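Local coordinates for 2-hydroxyisocaproyl-CoA dehydratase activator (PDB 4EHU), which hydrolyses ATP while passing one electron from its [4Fe-4S] cluster to (R)-2-hydroxyisocaproyl-CoA dehydratase, activating that enzyme for the reductive branch of L-leucine fermentation, at residues I8-K14 with E28-T34; K59-Y65 with A73-E79; M212-R218 with P240-G244. All coordinates share one frame; numbering follows the deposited sequence. Where two conformers were deposited one is given.

Contact 1 (I8-K14 with E28-T34); sequences IGSTASK and ETISSGT. With ANP (phosphoaminophosphonic acid-adenylate ester), chain D.
The phosphate-binding hairpin of the actin-fold ATPases, whose turn 9-12 grips ADPNP, is backed here by residues 28-34. Ser-13 and Ile-30 form an antiparallel hydrogen-bonded pair, Ser-13 N to Ile-30 O at 2.8 Å with the reverse bond from Ile-30 N to Ser-13 O. Past the pairing, Ser-13 OG, beside its own backbone N (chi1 -64°), donates to Ser-32 O in the carbonyl plane (2.8 Å), and Thr-34 N binds Gly-9 O. Gly-33 packs its bare CA against the turn, 3.4 Å from Gly-9 O, and the two backbones approach closely there. On the other side of the turn, the N-H groups of Thr-11 and Ala-12 converge on O1B of the nucleotide, while Ser-10 N reaches O1G and Ser-10 OG accepts from the bridging N3B at 2.8 Å. Lys-14 runs alongside Thr-29, its CG 3.6 Å from Thr-29 OG1, then bends at chi2 and chi3 to bring its ammonium back over the turn. That ammonium bridges the alpha- and beta-phosphates through O1A and O2B, and its third bond, Lys-14 NZ to Ala-12 O at 2.9 Å, arrives above the carbonyl plane, on the face opposite Gly-9 N.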
loop_
_atom_site.group_PDB
_atom_site.type_symbol
_atom_site.label_atom_id
_atom_site.label_comp_id
_atom_site.label_asym_id
_atom_site.label_seq_id
_atom_site.Cartn_x
_atom_site.Cartn_y
_atom_site.Cartn_z
ATOM N N ILE A 8 20.025 4.686 11.644
ATOM C CA ILE A 8 18.796 5.411 11.891
ATOM C C ILE A 8 17.840 5.126 10.750
ATOM O O ILE A 8 17.921 5.737 9.690
ATOM C CB ILE A 8 19.066 6.922 12.004
ATOM C CG1 ILE A 8 20.170 7.166 13.035
ATOM C CG2 ILE A 8 17.791 7.652 12.389
ATOM C CD1 ILE A 8 20.736 8.589 13.004
ATOM N N GLY A 9 16.955 4.155 10.948
ATOM C CA GLY A 9 16.069 3.760 9.874
ATOM C C GLY A 9 14.754 4.500 9.940
ATOM O O GLY A 9 14.591 5.427 10.732
ATOM N N SER A 10 13.811 4.062 9.122
ATOM C CA SER A 10 12.488 4.668 9.081
ATOM C C SER A 10 11.764 4.509 10.412
ATOM O O SER A 10 10.901 5.309 10.764
ATOM C CB SER A 10 11.665 4.005 7.982
ATOM O OG SER A 10 11.341 2.657 8.288
ATOM N N THR A 11 12.138 3.474 11.153
ATOM C CA THR A 11 11.258 2.916 12.171
ATOM C C THR A 11 11.944 2.765 13.513
ATOM O O THR A 11 11.334 2.992 14.556
ATOM C CB THR A 11 10.746 1.539 11.726
ATOM O OG1 THR A 11 10.030 1.680 10.492
ATOM C CG2 THR A 11 9.836 0.915 12.792
ATOM N N ALA A 12 13.217 2.386 13.493
ATOM C CA ALA A 12 13.957 2.228 14.728
ATOM C C ALA A 12 15.380 2.731 14.596
ATOM O O ALA A 12 15.948 2.719 13.503
ATOM C CB ALA A 12 13.974 0.765 15.151
ATOM N N SER A 13 15.937 3.160 15.721
ATOM C CA SER A 13 17.329 3.588 15.780
ATOM C C SER A 13 18.149 2.512 16.455
ATOM O O SER A 13 17.793 2.018 17.533
ATOM C CB SER A 13 17.468 4.900 16.553
ATOM O OG SER A 13 16.802 5.938 15.870
ATOM N N LYS A 14 19.257 2.154 15.821
ATOM C CA LYS A 14 20.109 1.087 16.324
ATOM C C LYS A 14 21.526 1.589 16.509
ATOM O O LYS A 14 22.026 2.361 15.689
ATOM C CB LYS A 14 20.121 -0.093 15.351
ATOM C CG LYS A 14 18.842 -0.933 15.350
ATOM C CD LYS A 14 17.669 -0.249 14.594
ATOM C CE LYS A 14 17.914 -0.201 13.081
ATOM N NZ LYS A 14 16.713 0.235 12.293
ATOM N N GLU A 28 21.997 -1.332 21.223
ATOM C CA GLU A 28 20.749 -0.790 21.713
ATOM C C GLU A 28 19.844 -0.505 20.543
ATOM O O GLU A 28 20.285 0.003 19.510
ATOM C CB GLU A 28 21.001 0.486 22.520
ATOM C CG GLU A 28 19.753 1.088 23.148
ATOM C CD GLU A 28 19.109 0.170 24.172
ATOM O OE1 GLU A 28 19.827 -0.668 24.757
ATOM O OE2 GLU A 28 17.884 0.284 24.386
ATOM N N THR A 29 18.573 -0.846 20.702
ATOM C CA THR A 29 17.576 -0.514 19.707
ATOM C C THR A 29 16.489 0.286 20.399
ATOM O O THR A 29 16.025 -0.090 21.474
ATOM C CB THR A 29 16.972 -1.790 19.089
ATOM O OG1 THR A 29 18.021 -2.569 18.498
ATOM C CG2 THR A 29 15.925 -1.458 18.028
ATOM N N ILE A 30 16.108 1.403 19.796
ATOM C CA ILE A 30 14.952 2.164 20.249
ATOM C C ILE A 30 13.974 2.244 19.088
ATOM O O ILE A 30 14.367 2.589 17.977
ATOM C CB ILE A 30 15.348 3.587 20.687
ATOM C CG1 ILE A 30 16.430 3.531 21.768
ATOM C CG2 ILE A 30 14.130 4.342 21.179
ATOM C CD1 ILE A 30 15.928 3.080 23.115
ATOM N N SER A 31 12.706 1.929 19.335
ATOM C CA SER A 31 11.715 1.823 18.265
ATOM C C SER A 31 11.159 3.179 17.856
ATOM O O SER A 31 9.961 3.314 17.602
ATOM C CB SER A 31 10.566 0.908 18.682
ATOM O OG SER A 31 11.035 -0.391 18.980
ATOM N N SER A 32 12.039 4.174 17.816
ATOM C CA SER A 32 11.757 5.464 17.205
ATOM C C SER A 32 12.876 5.752 16.207
ATOM O O SER A 32 14.054 5.720 16.566
ATOM C CB SER A 32 11.714 6.578 18.259
ATOM O OG SER A 32 10.764 6.294 19.267
ATOM N N GLY A 33 12.516 6.035 14.963
ATOM C CA GLY A 33 13.498 6.154 13.904
ATOM C C GLY A 33 13.768 7.586 13.488
ATOM O O GLY A 33 13.825 8.495 14.310
ATOM N N THR A 34 13.928 7.778 12.190
ATOM C CA THR A 34 14.289 9.080 11.656
ATOM C C THR A 34 13.266 10.140 12.075
ATOM O O THR A 34 12.067 9.869 12.148
ATOM C CB THR A 34 14.361 9.019 10.126
ATOM O OG1 THR A 34 14.712 10.311 9.612
ATOM C CG2 THR A 34 13.020 8.579 9.549
HETATM P PG ANP D . 14.077 0.755 6.953
HETATM O O1G ANP D . 14.367 2.233 6.716
HETATM O O2G ANP D . 15.352 -0.047 6.868
HETATM O O3G ANP D . 13.003 0.229 6.085
HETATM P PB ANP D . 14.284 0.288 9.940
HETATM O O1B ANP D . 14.025 1.285 11.039
HETATM O O2B ANP D . 15.748 -0.067 9.676
HETATM N N3B ANP D . 13.413 0.796 8.534
HETATM P PA ANP D . 14.123 -2.260 11.327
HETATM O O1A ANP D . 14.626 -1.622 12.574
HETATM O O2A ANP D . 15.016 -3.134 10.474
HETATM O O3A ANP D . 13.545 -1.106 10.346
HETATM O "O5'" ANP D . 12.772 -3.092 11.579
HETATM C "C5'" ANP D . 11.600 -2.435 12.073
HETATM C "C4'" ANP D . 10.535 -3.487 12.365
HETATM O "O4'" ANP D . 10.941 -4.768 12.823
HETATM C "C3'" ANP D . 9.082 -3.191 12.688
HETATM O "O3'" ANP D . 8.405 -2.631 11.554
HETATM C "C2'" ANP D . 8.561 -4.559 13.141
HETATM O "O2'" ANP D . 7.674 -5.157 12.179
HETATM C "C1'" ANP D . 9.786 -5.456 13.316
HETATM N N9 ANP D . 10.090 -5.774 14.724
HETATM C C8 ANP D . 10.637 -4.950 15.642
HETATM N N7 ANP D . 10.826 -5.600 16.817
HETATM C C5 ANP D . 10.393 -6.871 16.628
HETATM C C6 ANP D . 10.314 -8.087 17.441
HETATM N N6 ANP D . 10.727 -8.050 18.731
HETATM N N1 ANP D . 9.813 -9.208 16.862
HETATM C C2 ANP D . 9.406 -9.246 15.586
HETATM N N3 ANP D . 9.441 -8.168 14.787
HETATM C C4 ANP D . 9.923 -6.986 15.248
#

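Contact 2 (K59-Y65 with A73-E79); sequences KVVVTGY and ADKQISE
Strand 57-63 and the short edge strand 75-76 run parallel in the first sheet of the actin-type fold, and a ladder of backbone bonds joins them. Val-62 sits at its middle, its N bound to Lys-75 O (3.0 Å) and its O to Ile-77 N (2.9 Å). Val-60 O takes Asp-74 N, with a weak second bond from Lys-75 N.

Side chains extend the ladder at both ends. Asp-74 turns its carboxylate back to the neighbouring strand, where OD2 receives Val-60 N through its anti lone pair at 2.8 Å; the Lys-59 chain crosses it at about a right angle, and a water links Lys-59 NZ to Asp-74 OD1. At the other end Thr-63 OG1, anti to the backbone N (chi1 -170°), donates to Ile-77 O at 2.7 Å from a position tilted off the carbonyl plane.

Apolar contacts lie on two faces. Val-62 CG1 meets Gln-76 CG at 3.4 Å and Ala-73 CB at 3.6 Å; on the other face Val-61 CG1 touches Ile-77 CD1 at 3.7 Å, beneath helix 243-261.

Beyond Thr-63, Ser-78 N-caps helix 79-90 and Glu-79 brings OE2 over Gly-64 CA. Glu-79 OE1 is salt-bridged to Lys-106 and lies 2.9 Å from a water that accepts from Tyr-65 N. The carboxylates thus do different work: Asp-74 stands in for a strand carbonyl, whereas Glu-79, which borders the nucleotide pocket, is held in place by its salt bridge to Lys-106.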
loop_
_atom_site.group_PDB
_atom_site.type_symbol
_atom_site.label_atom_id
_atom_site.label_comp_id
_atom_site.label_asym_id
_atom_site.label_seq_id
_atom_site.Cartn_x
_atom_site.Cartn_y
_atom_site.Cartn_z
ATOM N N LYS A 59 36.016 6.849 16.353
ATOM C CA LYS A 59 35.269 7.152 15.132
ATOM C C LYS A 59 33.813 6.708 15.267
ATOM O O LYS A 59 33.511 5.694 15.914
ATOM C CB LYS A 59 35.865 6.441 13.911
ATOM C CG LYS A 59 37.303 6.839 13.581
ATOM C CD LYS A 59 37.402 8.228 12.986
ATOM C CE LYS A 59 38.825 8.501 12.507
ATOM N NZ LYS A 59 39.011 9.864 11.924
ATOM N N VAL A 60 32.932 7.483 14.652
ATOM C CA VAL A 60 31.511 7.192 14.603
ATOM C C VAL A 60 31.065 7.173 13.154
ATOM O O VAL A 60 31.378 8.087 12.401
ATOM C CB VAL A 60 30.694 8.280 15.333
ATOM C CG1 VAL A 60 29.196 7.979 15.237
ATOM C CG2 VAL A 60 31.138 8.397 16.786
ATOM N N VAL A 61 30.338 6.134 12.757
ATOM C CA VAL A 61 29.725 6.105 11.427
ATOM C C VAL A 61 28.219 5.969 11.572
ATOM O O VAL A 61 27.735 5.205 12.405
ATOM C CB VAL A 61 30.267 4.945 10.562
ATOM C CG1 VAL A 61 29.396 4.737 9.311
ATOM C CG2 VAL A 61 31.733 5.194 10.186
ATOM N N VAL A 62 27.479 6.717 10.758
ATOM C CA VAL A 62 26.025 6.622 10.759
ATOM C C VAL A 62 25.528 6.135 9.407
ATOM O O VAL A 62 26.085 6.464 8.360
ATOM C CB VAL A 62 25.378 7.980 11.113
ATOM C CG1 VAL A 62 25.679 9.012 10.036
ATOM C CG2 VAL A 62 23.880 7.826 11.302
ATOM N N THR A 63 24.472 5.340 9.452
ATOM C CA THR A 63 23.885 4.764 8.251
ATOM C C THR A 63 22.371 4.827 8.375
ATOM O O THR A 63 21.850 5.303 9.377
ATOM C CB THR A 63 24.372 3.311 8.053
ATOM O OG1 THR A 63 23.994 2.824 6.755
ATOM C CG2 THR A 63 23.814 2.393 9.121
ATOM N N GLY A 64 21.678 4.374 7.341
ATOM C CA GLY A 64 20.223 4.311 7.353
ATOM C C GLY A 64 19.585 5.502 6.660
ATOM O O GLY A 64 20.260 6.430 6.235
ATOM N N TYR A 65 18.266 5.440 6.555
ATOM C CA TYR A 65 17.459 6.476 5.948
ATOM C C TYR A 65 17.757 7.844 6.535
ATOM O O TYR A 65 17.770 8.835 5.811
ATOM C CB TYR A 65 15.988 6.121 6.163
ATOM C CG TYR A 65 15.022 7.106 5.576
ATOM C CD1 TYR A 65 14.802 7.153 4.212
ATOM C CD2 TYR A 65 14.313 7.975 6.390
ATOM C CE1 TYR A 65 13.890 8.066 3.662
ATOM C CE2 TYR A 65 13.409 8.874 5.862
ATOM C CZ TYR A 65 13.201 8.915 4.500
ATOM O OH TYR A 65 12.302 9.818 3.985
ATOM N N ALA A 73 28.667 12.494 13.062
ATOM C CA ALA A 73 29.403 11.292 12.674
ATOM C C ALA A 73 30.623 11.671 11.845
ATOM O O ALA A 73 30.656 12.742 11.239
ATOM C CB ALA A 73 28.494 10.328 11.880
ATOM N N ASP A 74 31.617 10.788 11.827
ATOM C CA ASP A 74 32.795 10.951 10.985
ATOM C C ASP A 74 32.521 10.602 9.520
ATOM O O ASP A 74 33.078 11.226 8.614
ATOM C CB ASP A 74 33.948 10.109 11.512
ATOM C CG ASP A 74 34.428 10.570 12.875
ATOM O OD1 ASP A 74 35.104 11.613 12.939
ATOM O OD2 ASP A 74 34.137 9.901 13.885
ATOM N N LYS A 75 31.684 9.595 9.290
ATOM C CA LYS A 75 31.233 9.273 7.946
ATOM C C LYS A 75 29.753 8.926 8.002
ATOM O O LYS A 75 29.246 8.445 9.026
ATOM C CB LYS A 75 31.997 8.076 7.364
ATOM C CG LYS A 75 33.468 8.292 7.131
ATOM C CD LYS A 75 33.721 9.195 5.950
ATOM C CE LYS A 75 35.208 9.508 5.823
ATOM N NZ LYS A 75 35.509 10.389 4.664
ATOM N N GLN A 76 29.061 9.188 6.905
ATOM C CA GLN A 76 27.719 8.673 6.702
ATOM C C GLN A 76 27.814 7.698 5.546
ATOM O O GLN A 76 28.238 8.076 4.462
ATOM C CB GLN A 76 26.770 9.818 6.355
ATOM C CG GLN A 76 26.711 10.879 7.425
ATOM C CD GLN A 76 26.568 12.271 6.849
ATOM O OE1 GLN A 76 27.187 12.609 5.837
ATOM N NE2 GLN A 76 25.737 13.084 7.481
ATOM N N ILE A 77 27.397 6.453 5.751
ATOM C CA ILE A 77 27.646 5.414 4.746
ATOM C C ILE A 77 26.374 4.673 4.422
ATOM O O ILE A 77 25.556 4.450 5.293
ATOM C CB ILE A 77 28.723 4.404 5.224
ATOM C CG1 ILE A 77 30.071 5.117 5.415
ATOM C CG2 ILE A 77 28.904 3.279 4.226
ATOM C CD1 ILE A 77 31.121 4.227 6.072
ATOM N N SER A 78 26.232 4.312 3.156
ATOM C CA SER A 78 25.106 3.498 2.665
ATOM C C SER A 78 24.758 2.292 3.561
ATOM O O SER A 78 25.638 1.547 4.013
ATOM C CB SER A 78 25.463 2.984 1.272
ATOM O OG SER A 78 24.560 1.975 0.840
ATOM N N GLU A 79 23.464 2.077 3.786
ATOM C CA GLU A 79 23.042 0.916 4.569
ATOM C C GLU A 79 23.208 -0.385 3.797
ATOM O O GLU A 79 23.242 -1.461 4.411
ATOM C CB GLU A 79 21.605 1.062 5.073
ATOM C CG GLU A 79 20.547 0.910 4.004
ATOM C CD GLU A 79 19.259 1.645 4.359
ATOM O OE1 GLU A 79 18.231 0.963 4.591
ATOM O OE2 GLU A 79 19.267 2.904 4.361
HETATM O O HOH W 1 37.912 11.621 14.030
HETATM O O HOH W 2 16.997 2.843 6.424
#

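Contact 3 (M212-R218 with P240-G244); sequences MVGGVAR and PQLTG. With ANP (phosphoaminophosphonic acid-adenylate ester), chain D.
The amino nitrogen N6 of the ADPNP adenine stands over the centre of one face of the Arg-218 guanidinium, 3.2 Å from CZ, with the group tilted against the base, while Gln-241 OE1 takes the edge. The Arg-218 NH1 to Gln-241 OE1 bond is 2.9 Å long and lies in the amide carbonyl plane, but leaves the guanidinium plane by 26°. The bend of the arginine at chi3 (71°) brings the group to the amino end of the base.

Gln-241 is extended, with CG anti to the backbone N (chi1 -168°), and its amide is fixed at both ends. OE1 faces the arginine, and NE2 gives a nearly straight bond to the alpha-phosphate, 2.9 Å to O1A. The same phosphate is held by Gly-215 N, 2.8 Å from O2A. Gly-215 CA lies against Gln-241 CG, 3.7 Å away. The glutamine thus joins the phosphate to the arginine set against the adenine amino group.

Behind the nucleotide, Gly-214 N binds Pro-240 O at 2.9 Å from well above the carbonyl plane. The proline ring sits against Ala-217 CB and Arg-218 CG, and Val-213 CB lies 3.4 Å from Thr-243 OG1, a hydroxyl bonded to His-83 of helix 79-90.

The contact therefore joins the end of strand 210-213, in the second five-stranded sheet beside strand 96-100, to the start of helix 243-261, with helix 79-90 packed against Val-213 and Thr-243.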
loop_
_atom_site.group_PDB
_atom_site.type_symbol
_atom_site.label_atom_id
_atom_site.label_comp_id
_atom_site.label_asym_id
_atom_site.label_seq_id
_atom_site.Cartn_x
_atom_site.Cartn_y
_atom_site.Cartn_z
ATOM N N MET A 212 18.955 -13.467 6.609
ATOM C CA MET A 212 17.953 -12.425 6.824
ATOM C C MET A 212 18.347 -11.517 7.989
ATOM O O MET A 212 18.788 -11.975 9.043
ATOM C CB MET A 212 16.556 -12.995 7.078
ATOM C CG MET A 212 15.477 -11.901 7.075
ATOM S SD MET A 212 13.800 -12.486 7.359
ATOM C CE MET A 212 13.771 -13.734 6.074
ATOM N N VAL A 213 18.172 -10.219 7.769
ATOM C CA VAL A 213 18.444 -9.200 8.764
ATOM C C VAL A 213 17.295 -8.182 8.777
ATOM O O VAL A 213 16.318 -8.310 8.015
ATOM C CB VAL A 213 19.767 -8.462 8.436
ATOM C CG1 VAL A 213 20.891 -9.482 8.370
ATOM C CG2 VAL A 213 19.644 -7.684 7.114
ATOM N N GLY A 214 17.411 -7.187 9.655
ATOM C CA GLY A 214 16.326 -6.246 9.867
ATOM C C GLY A 214 15.474 -6.683 11.042
ATOM O O GLY A 214 15.551 -7.843 11.505
ATOM N N GLY A 215 14.636 -5.761 11.506
ATOM C CA GLY A 215 13.814 -6.017 12.680
ATOM C C GLY A 215 12.797 -7.125 12.402
ATOM O O GLY A 215 12.453 -7.880 13.313
ATOM N N VAL A 216 12.333 -7.227 11.155
ATOM C CA VAL A 216 11.339 -8.238 10.804
ATOM C C VAL A 216 11.939 -9.635 10.884
ATOM O O VAL A 216 11.214 -10.617 11.081
ATOM C CB VAL A 216 10.735 -7.967 9.416
ATOM C CG1 VAL A 216 9.785 -9.093 8.978
ATOM C CG2 VAL A 216 9.997 -6.641 9.451
ATOM N N ALA A 217 13.260 -9.743 10.769
ATOM C CA ALA A 217 13.905 -11.061 10.925
ATOM C C ALA A 217 13.854 -11.583 12.363
ATOM O O ALA A 217 14.162 -12.756 12.619
ATOM C CB ALA A 217 15.349 -11.014 10.436
ATOM N N ARG A 218 13.488 -10.721 13.309
ATOM C CA ARG A 218 13.244 -11.172 14.673
ATOM C C ARG A 218 11.947 -11.989 14.774
ATOM O O ARG A 218 11.726 -12.650 15.789
ATOM C CB ARG A 218 13.163 -9.987 15.630
ATOM C CG ARG A 218 14.452 -9.202 15.712
ATOM C CD ARG A 218 14.275 -7.978 16.584
ATOM N NE ARG A 218 14.138 -8.304 17.995
ATOM C CZ ARG A 218 13.900 -7.385 18.924
ATOM N NH1 ARG A 218 13.754 -6.106 18.573
ATOM N NH2 ARG A 218 13.802 -7.739 20.192
ATOM N N PRO A 240 19.776 -9.720 14.414
ATOM C CA PRO A 240 19.469 -9.341 13.024
ATOM C C PRO A 240 19.129 -7.873 12.817
ATOM O O PRO A 240 19.435 -7.322 11.769
ATOM C CB PRO A 240 18.229 -10.193 12.690
ATOM C CG PRO A 240 17.624 -10.488 14.049
ATOM C CD PRO A 240 18.792 -10.673 14.967
ATOM N N GLN A 241 18.505 -7.237 13.798
ATOM C CA GLN A 241 18.102 -5.835 13.649
ATOM C C GLN A 241 19.300 -4.876 13.743
ATOM O O GLN A 241 19.197 -3.708 13.389
ATOM C CB GLN A 241 17.070 -5.472 14.721
ATOM C CG GLN A 241 16.386 -4.135 14.479
ATOM C CD GLN A 241 15.223 -3.922 15.416
ATOM O OE1 GLN A 241 15.081 -4.628 16.427
ATOM N NE2 GLN A 241 14.368 -2.959 15.083
ATOM N N LEU A 242 20.434 -5.398 14.197
ATOM C CA LEU A 242 21.607 -4.579 14.491
ATOM C C LEU A 242 22.748 -4.697 13.482
ATOM O O LEU A 242 23.820 -4.109 13.708
ATOM C CB LEU A 242 22.142 -4.969 15.874
ATOM C CG LEU A 242 21.327 -4.441 17.058
ATOM C CD1 LEU A 242 21.581 -5.284 18.299
ATOM C CD2 LEU A 242 21.631 -2.962 17.323
ATOM N N THR A 243 22.558 -5.438 12.392
ATOM C CA THR A 243 23.683 -5.676 11.486
ATOM C C THR A 243 24.138 -4.410 10.771
ATOM O O THR A 243 25.321 -4.283 10.411
ATOM C CB THR A 243 23.369 -6.751 10.436
ATOM O OG1 THR A 243 22.105 -6.480 9.835
ATOM C CG2 THR A 243 23.301 -8.148 11.104
ATOM N N GLY A 244 23.207 -3.482 10.579
ATOM C CA GLY A 244 23.540 -2.217 9.927
ATOM C C GLY A 244 24.426 -1.393 10.852
ATOM O O GLY A 244 25.425 -0.793 10.430
HETATM P PG ANP D . 14.077 0.755 6.953
HETATM O O1G ANP D . 14.367 2.233 6.716
HETATM O O2G ANP D . 15.352 -0.047 6.868
HETATM O O3G ANP D . 13.003 0.229 6.085
HETATM P PB ANP D . 14.284 0.288 9.940
HETATM O O1B ANP D . 14.025 1.285 11.039
HETATM O O2B ANP D . 15.748 -0.067 9.676
HETATM N N3B ANP D . 13.413 0.796 8.534
HETATM P PA ANP D . 14.123 -2.260 11.327
HETATM O O1A ANP D . 14.626 -1.622 12.574
HETATM O O2A ANP D . 15.016 -3.134 10.474
HETATM O O3A ANP D . 13.545 -1.106 10.346
HETATM O "O5'" ANP D . 12.772 -3.092 11.579
HETATM C "C5'" ANP D . 11.600 -2.435 12.073
HETATM C "C4'" ANP D . 10.535 -3.487 12.365
HETATM O "O4'" ANP D . 10.941 -4.768 12.823
HETATM C "C3'" ANP D . 9.082 -3.191 12.688
HETATM O "O3'" ANP D . 8.405 -2.631 11.554
HETATM C "C2'" ANP D . 8.561 -4.559 13.141
HETATM O "O2'" ANP D . 7.674 -5.157 12.179
HETATM C "C1'" ANP D . 9.786 -5.456 13.316
HETATM N N9 ANP D . 10.090 -5.774 14.724
HETATM C C8 ANP D . 10.637 -4.950 15.642
HETATM N N7 ANP D . 10.826 -5.600 16.817
HETATM C C5 ANP D . 10.393 -6.871 16.628
HETATM C C6 ANP D . 10.314 -8.087 17.441
HETATM N N6 ANP D . 10.727 -8.050 18.731
HETATM N N1 ANP D . 9.813 -9.208 16.862
HETATM C C2 ANP D . 9.406 -9.246 15.586
HETATM N N3 ANP D . 9.441 -8.168 14.787
HETATM C C4 ANP D . 9.923 -6.986 15.248
#

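Contacts 1 and 2 belong to one sheet: contact 1 pairs its outer strand 23-30 with strand 13-19, antiparallel, contact 2 its parallel strands at the opposite edge, and Ile-8 packs on Val-62 between them. Contact 3 lies near the centre of the chain, where strand 210-213 of the second sheet ends, and is the most buried; the other two are partly buried. Contacts 1 and 3 hold the same ADPNP, through turn amides and Lys-14 in one, glycine and glutamine in the other, and Gln-241 touches Ala-12 and Thr-29. Contact 2 is mainly strand pairing and apolar packing, reaching the pocket's margin through Glu-79, while its Thr-63 CG2 packs on Gly-244 O.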